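Local coordinates for protein aminopeptidase (Aneurinibacillus sp. AM-1, PDB 5IB9) that probably acts as a zinc-dependent aminopeptidase, removing residues from the N-terminal end of peptides, at residues Leu326-Leu338 / Leu385-Tyr397. Numbering follows the deposited sequence.
Sequences LGAAASSRLSGVL and LDNVADIVGSAVY. With ZN (zinc ion), chain D; ZN (zinc ion), chain E.
Ser335 OG, one residue past the end of helix 322-334, gives the one hydrogen bond that joins the two segments, to Asn387 OD1 at 2.9 Å. The donor lies in the amide plane on a lone pair of OD1, with a C=O...O angle of 141°. A leucine in place of Asn387 would probably leave the Ser335 hydroxyl without this acceptor and free to turn. The rest is close packing of small side chains on backbone. Ala395 CB sits 3.4 Å from Leu326 O, and Ala330 CB touches Ile391 O. The axes of 326-334 and 385-397 approach to 8.0 Å at 121°. With Ile391 CG1 anti to the carbonyl carbon (chi1 -73°), CD1 lies 3.8 Å from Ser335 OG, while CG2 meets Leu338 CD2. Leu334 CD1 touches Ser394 OG (3.4 Å), which bonds back to Asp390 O, an acceptor also for the backbone N-H of Ser394. Arg333 is held by a salt bridge to Asp6. One turn apart, Asp386 and Asp390 bind a zinc ion through their OD2 atoms; Asp386 OD1 takes a second zinc, shared with Thr13 OG1, which hydrogen-bonds Asp390 OD1. This peripheral pair is distinct from the inhibitor-bound zinc centre; the crossed helices pack beside strand 310-315 in the M28 peptidase fold.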
ATOM      1  N   LEU A 326      19.724  19.738  14.546  1.00 11.73           N
ATOM      2  CA  LEU A 326      18.852  20.558  15.413  1.00 11.37           C
ATOM      3  C   LEU A 326      18.825  19.912  16.833  1.00 10.50           C
ATOM      4  O   LEU A 326      18.846  20.656  17.796  1.00 11.85           O
ATOM      5  CB  LEU A 326      17.417  20.611  14.872  1.00 11.71           C
ATOM      6  CG  LEU A 326      17.271  21.561  13.666  1.00 13.03           C
ATOM      7  CD1 LEU A 326      15.901  21.204  12.913  1.00 11.83           C
ATOM      8  CD2 LEU A 326      17.454  23.094  14.022  1.00 12.72           C
ATOM      9  N   GLY A 327      18.799  18.549  16.902  1.00 10.82           N
ATOM     10  CA  GLY A 327      18.770  17.857  18.198  1.00 11.42           C
ATOM     11  C   GLY A 327      20.092  18.130  18.911  1.00 10.66           C
ATOM     12  O   GLY A 327      20.036  18.458  20.143  1.00 11.55           O
ATOM     13  N   ALA A 328      21.213  18.099  18.180  1.00 10.27           N
ATOM     14  CA  ALA A 328      22.500  18.371  18.821  1.00 11.43           C
ATOM     15  C   ALA A 328      22.581  19.780  19.236  1.00 12.27           C
ATOM     16  O   ALA A 328      23.120  20.068  20.345  1.00 12.01           O
ATOM     17  CB  ALA A 328      23.682  18.023  17.903  1.00 13.14           C
ATOM     18  N   ALA A 329      22.112  20.738  18.462  1.00 13.30           N
ATOM     19  CA  ALA A 329      22.179  22.164  18.798  1.00 12.92           C
ATOM     20  C   ALA A 329      21.349  22.403  20.072  1.00 13.93           C
ATOM     21  O   ALA A 329      21.856  22.913  21.053  1.00 13.66           O
ATOM     22  CB  ALA A 329      21.583  23.059  17.708  1.00 14.10           C
ATOM     23  N   ALA A 330      20.128  21.904  20.102  1.00 11.06           N
ATOM     24  CA  ALA A 330      19.261  22.142  21.272  1.00 11.51           C
ATOM     25  C   ALA A 330      19.898  21.464  22.447  1.00 11.94           C
ATOM     26  O   ALA A 330      19.957  22.103  23.518  1.00 12.95           O
ATOM     27  CB  ALA A 330      17.826  21.562  21.026  1.00 10.58           C
ATOM     28  N   SER A 331      20.333  20.224  22.348  1.00 10.20           N
ATOM     29  CA  SER A 331      20.977  19.633  23.502  1.00 10.37           C
ATOM     30  C   SER A 331      22.160  20.442  23.971  1.00 12.44           C
ATOM     31  O   SER A 331      22.388  20.545  25.194  1.00 12.79           O
ATOM     32  CB  SER A 331      21.294  18.159  23.204  1.00 11.12           C
ATOM     33  OG  SER A 331      21.817  17.554  24.428  1.00 13.96           O
ATOM     34  N   SER A 332      22.975  20.958  23.085  1.00 11.27           N
ATOM     35  CA  SER A 332      24.175  21.638  23.547  1.00 11.80           C
ATOM     36  C   SER A 332      23.817  22.828  24.396  1.00 13.79           C
ATOM     37  O   SER A 332      24.639  23.218  25.287  1.00 14.55           O
ATOM     38  CB  SER A 332      25.002  21.933  22.301  1.00 14.30           C
ATOM     39  OG  SER A 332      24.476  23.136  21.733  1.00 14.82           O
ATOM     40  N   ARG A 333      22.642  23.400  24.208  1.00 12.33           N
ATOM     41  CA  ARG A 333      22.238  24.588  24.992  1.00 11.82           C
ATOM     42  C   ARG A 333      21.579  24.113  26.275  1.00 13.32           C
ATOM     43  O   ARG A 333      21.642  24.875  27.290  1.00 16.13           O
ATOM     44  CB  ARG A 333      21.204  25.408  24.257  1.00 12.84           C
ATOM     45  CG  ARG A 333      21.796  25.983  22.923  1.00 16.57           C
ATOM     46  CD  ARG A 333      20.890  26.974  22.243  1.00 19.25           C
ATOM     47  NE  ARG A 333      19.592  26.394  21.893  1.00 15.67           N
ATOM     48  CZ  ARG A 333      19.297  25.927  20.665  1.00 15.65           C
ATOM     49  NH1 ARG A 333      20.232  25.850  19.700  1.00 16.79           N
ATOM     50  NH2 ARG A 333      18.083  25.482  20.457  1.00 15.93           N
ATOM     51  N   LEU A 334      20.989  22.929  26.295  1.00 12.72           N
ATOM     52  CA  LEU A 334      20.097  22.478  27.422  1.00 13.56           C
ATOM     53  C   LEU A 334      20.672  21.448  28.333  1.00 12.48           C
ATOM     54  O   LEU A 334      20.358  21.504  29.554  1.00 14.58           O
ATOM     55  CB  LEU A 334      18.727  21.916  26.808  1.00 12.51           C
ATOM     56  CG  LEU A 334      17.937  23.052  26.183  1.00 13.34           C
ATOM     57  CD1 LEU A 334      16.714  22.462  25.436  1.00 16.37           C
ATOM     58  CD2 LEU A 334      17.552  24.300  27.010  1.00 18.80           C
ATOM     59  N   SER A 335      21.459  20.492  27.847  1.00 12.52           N
ATOM     60  CA  SER A 335      21.834  19.306  28.529  1.00 12.63           C
ATOM     61  C   SER A 335      23.237  18.896  28.353  1.00 14.08           C
ATOM     62  O   SER A 335      23.768  18.204  29.180  1.00 15.33           O
ATOM     63  CB  SER A 335      20.908  18.170  28.088  1.00 16.52           C
ATOM     64  OG  SER A 335      19.692  18.398  28.730  1.00 18.60           O
ATOM     65  N   GLY A 336      23.852  19.174  27.200  1.00 15.15           N
ATOM     66  CA  GLY A 336      25.201  18.640  26.938  1.00 15.64           C
ATOM     67  C   GLY A 336      25.317  18.010  25.567  1.00 16.23           C
ATOM     68  O   GLY A 336      24.532  18.348  24.610  1.00 17.70           O
ATOM     69  N   VAL A 337      26.335  17.167  25.421  1.00 16.36           N
ATOM     70  CA  VAL A 337      26.602  16.525  24.127  1.00 17.03           C
ATOM     71  C   VAL A 337      25.631  15.410  23.866  1.00 14.12           C
ATOM     72  O   VAL A 337      25.381  14.543  24.705  1.00 18.33           O
ATOM     73  CB  VAL A 337      27.998  15.895  24.224  1.00 17.79           C
ATOM     74  CG1 VAL A 337      28.216  15.027  22.975  1.00 19.10           C
ATOM     75  CG2 VAL A 337      29.031  16.956  24.331  1.00 21.99           C
ATOM     76  N   LEU A 338      24.972  15.485  22.700  1.00 14.38           N
ATOM     77  CA  LEU A 338      24.046  14.448  22.255  1.00 13.15           C
ATOM     78  C   LEU A 338      24.594  13.694  21.096  1.00 13.53           C
ATOM     79  O   LEU A 338      24.648  14.197  19.998  1.00 14.56           O
ATOM     80  CB  LEU A 338      22.651  15.079  21.910  1.00 13.91           C
ATOM     81  CG  LEU A 338      21.540  14.130  21.460  1.00 14.06           C
ATOM     82  CD1 LEU A 338      21.340  13.149  22.577  1.00 17.33           C
ATOM     83  CD2 LEU A 338      20.206  14.969  21.309  1.00 14.48           C
ATOM     84  N   LEU A 385      11.260  12.230  30.633  1.00 12.33           N
ATOM     85  CA  LEU A 385      10.256  12.683  29.689  1.00 12.59           C
ATOM     86  C   LEU A 385      10.380  14.183  29.500  1.00 12.77           C
ATOM     87  O   LEU A 385      10.329  14.695  28.360  1.00 11.83           O
ATOM     88  CB  LEU A 385       8.828  12.437  30.254  1.00 12.36           C
ATOM     89  CG  LEU A 385       8.406  10.987  30.309  1.00 13.10           C
ATOM     90  CD1 LEU A 385       7.080  10.962  31.101  1.00 13.99           C
ATOM     91  CD2 LEU A 385       8.206  10.301  28.956  1.00 12.70           C
ATOM     92  N   ASP A 386      10.531  14.986  30.578  1.00 13.05           N
ATOM     93  CA  ASP A 386      10.654  16.374  30.467  1.00 12.50           C
ATOM     94  C   ASP A 386      11.918  16.768  29.654  1.00 10.84           C
ATOM     95  O   ASP A 386      11.872  17.753  28.895  1.00 12.75           O
ATOM     96  CB  ASP A 386      10.724  17.039  31.884  1.00 13.77           C
ATOM     97  CG  ASP A 386      10.725  18.583  31.804  1.00 15.28           C
ATOM     98  OD1 ASP A 386       9.677  19.218  31.563  1.00 14.66           O
ATOM     99  OD2 ASP A 386      11.884  19.240  31.933  1.00 17.95           O
ATOM    100  N   ASN A 387      13.043  16.052  29.869  1.00 11.39           N
ATOM    101  CA  ASN A 387      14.251  16.433  29.193  1.00 11.99           C
ATOM    102  C   ASN A 387      14.098  16.172  27.701  1.00 12.20           C
ATOM    103  O   ASN A 387      14.570  16.989  26.913  1.00 10.85           O
ATOM    104  CB  ASN A 387      15.361  15.535  29.743  1.00 14.96           C
ATOM    105  CG  ASN A 387      16.725  15.831  29.056  1.00 14.97           C
ATOM    106  OD1 ASN A 387      17.203  16.987  29.106  1.00 18.07           O
ATOM    107  ND2 ASN A 387      17.243  14.895  28.393  1.00 12.06           N
ATOM    108  N   VAL A 388      13.453  15.054  27.333  1.00 12.18           N
ATOM    109  CA  VAL A 388      13.270  14.781  25.886  1.00 11.38           C
ATOM    110  C   VAL A 388      12.349  15.819  25.286  1.00 11.16           C
ATOM    111  O   VAL A 388      12.560  16.355  24.168  1.00 10.70           O
ATOM    112  CB  VAL A 388      12.794  13.361  25.647  1.00 11.33           C
ATOM    113  CG1 VAL A 388      12.411  13.128  24.118  1.00 15.24           C
ATOM    114  CG2 VAL A 388      13.885  12.448  26.095  1.00 10.74           C
ATOM    115  N   ALA A 389      11.261  16.139  25.982  1.00 10.31           N
ATOM    116  CA  ALA A 389      10.403  17.164  25.468  1.00  9.60           C
ATOM    117  C   ALA A 389      11.149  18.502  25.365  1.00 11.09           C
ATOM    118  O   ALA A 389      10.956  19.218  24.351  1.00 10.71           O
ATOM    119  CB  ALA A 389       9.178  17.292  26.461  1.00 11.17           C
ATOM    120  N   ASP A 390      12.005  18.865  26.359  1.00 10.05           N
ATOM    121  CA  ASP A 390      12.720  20.155  26.188  1.00 10.37           C
ATOM    122  C   ASP A 390      13.633  20.118  24.992  1.00 10.78           C
ATOM    123  O   ASP A 390      13.742  21.074  24.259  1.00 10.28           O
ATOM    124  CB  ASP A 390      13.542  20.380  27.494  1.00 12.26           C
ATOM    125  CG  ASP A 390      12.718  20.704  28.649  1.00 14.12           C
ATOM    126  OD1 ASP A 390      11.581  21.123  28.528  1.00 14.93           O
ATOM    127  OD2 ASP A 390      13.269  20.513  29.752  1.00 13.02           O
ATOM    128  N   ILE A 391      14.410  19.029  24.796  1.00 10.80           N
ATOM    129  CA  ILE A 391      15.390  18.961  23.707  1.00 11.04           C
ATOM    130  C   ILE A 391      14.676  18.911  22.303  1.00  8.51           C
ATOM    131  O   ILE A 391      15.022  19.673  21.365  1.00 11.32           O
ATOM    132  CB  ILE A 391      16.324  17.829  23.905  1.00 11.13           C
ATOM    133  CG1 ILE A 391      17.333  18.104  25.057  1.00 12.85           C
ATOM    134  CG2 ILE A 391      17.127  17.502  22.638  1.00 13.04           C
ATOM    135  CD1 ILE A 391      18.058  16.862  25.617  1.00 13.66           C
ATOM    136  N   VAL A 392      13.705  17.993  22.170  1.00 10.14           N
ATOM    137  CA  VAL A 392      13.024  17.818  20.880  1.00  9.79           C
ATOM    138  C   VAL A 392      12.212  19.117  20.622  1.00  9.95           C
ATOM    139  O   VAL A 392      12.182  19.590  19.512  1.00 10.49           O
ATOM    140  CB  VAL A 392      12.238  16.522  20.850  1.00 11.14           C
ATOM    141  CG1 VAL A 392      11.326  16.464  19.574  1.00 11.36           C
ATOM    142  CG2 VAL A 392      13.188  15.380  20.791  1.00 12.69           C
ATOM    143  N   GLY A 393      11.530  19.575  21.648  1.00 10.40           N
ATOM    144  CA  GLY A 393      10.733  20.790  21.376  1.00 10.22           C
ATOM    145  C   GLY A 393      11.609  21.977  21.021  1.00 10.40           C
ATOM    146  O   GLY A 393      11.201  22.776  20.164  1.00 11.19           O
ATOM    147  N   SER A 394      12.736  22.165  21.737  1.00 10.25           N
ATOM    148  CA  SER A 394      13.658  23.283  21.356  1.00 10.62           C
ATOM    149  C   SER A 394      14.294  23.111  20.004  1.00 11.64           C
ATOM    150  O   SER A 394      14.478  24.122  19.313  1.00 13.38           O
ATOM    151  CB  SER A 394      14.767  23.438  22.401  1.00 12.71           C
ATOM    152  OG  SER A 394      14.079  23.782  23.649  1.00 13.60           O
ATOM    153  N   ALA A 395      14.565  21.835  19.614  1.00 10.70           N
ATOM    154  CA  ALA A 395      15.105  21.555  18.268  1.00 10.52           C
ATOM    155  C   ALA A 395      14.063  21.933  17.219  1.00 10.97           C
ATOM    156  O   ALA A 395      14.415  22.628  16.242  1.00 10.40           O
ATOM    157  CB  ALA A 395      15.498  20.074  18.083  1.00 11.91           C
ATOM    158  N   VAL A 396      12.812  21.527  17.456  1.00  9.28           N
ATOM    159  CA  VAL A 396      11.770  21.857  16.505  1.00  8.99           C
ATOM    160  C   VAL A 396      11.558  23.405  16.471  1.00 10.18           C
ATOM    161  O   VAL A 396      11.458  23.998  15.404  1.00 11.59           O
ATOM    162  CB  VAL A 396      10.489  21.164  16.848  1.00 11.64           C
ATOM    163  CG1 VAL A 396       9.242  21.752  16.057  1.00 11.23           C
ATOM    164  CG2 VAL A 396      10.624  19.614  16.586  1.00 10.56           C
ATOM    165  N   TYR A 397      11.536  24.003  17.666  1.00 10.62           N
ATOM    166  CA  TYR A 397      11.239  25.450  17.664  1.00 13.24           C
ATOM    167  C   TYR A 397      12.377  26.250  17.137  1.00 12.90           C
ATOM    168  O   TYR A 397      12.184  27.394  16.671  1.00 13.19           O
ATOM    169  CB  TYR A 397      10.999  25.828  19.119  1.00 13.61           C
ATOM    170  CG  TYR A 397      10.490  27.231  19.320  1.00 16.35           C
ATOM    171  CD1 TYR A 397       9.266  27.604  18.776  1.00 15.21           C
ATOM    172  CD2 TYR A 397      11.186  28.099  20.095  1.00 15.99           C
ATOM    173  CE1 TYR A 397       8.702  28.913  19.033  1.00 16.49           C
ATOM    174  CE2 TYR A 397      10.654  29.410  20.324  1.00 16.45           C
ATOM    175  CZ  TYR A 397       9.466  29.790  19.783  1.00 17.36           C
ATOM    176  OH  TYR A 397       8.982  31.134  20.041  1.00 17.80           O
TER
HETATM  177 ZN    ZN D1003      12.476  20.871  31.500  1.00 16.35          ZN
HETATM  178 ZN    ZN E1004       9.127  21.105  31.753  1.00 15.18          ZN
HETATM  179  O   HOH W   1      11.051  21.977  31.821  1.00 15.24           O
HETATM  180  O   HOH W   2      13.928  21.016  33.009  1.00 16.40           O
HETATM  181  O   HOH W   3      14.371  22.061  32.369  1.00 19.65           O
HETATM  182  O   HOH W   4       8.995  20.827  33.796  1.00 16.06           O
HETATM  183  O   HOH W   5       8.320  23.148  32.155  1.00 16.34           O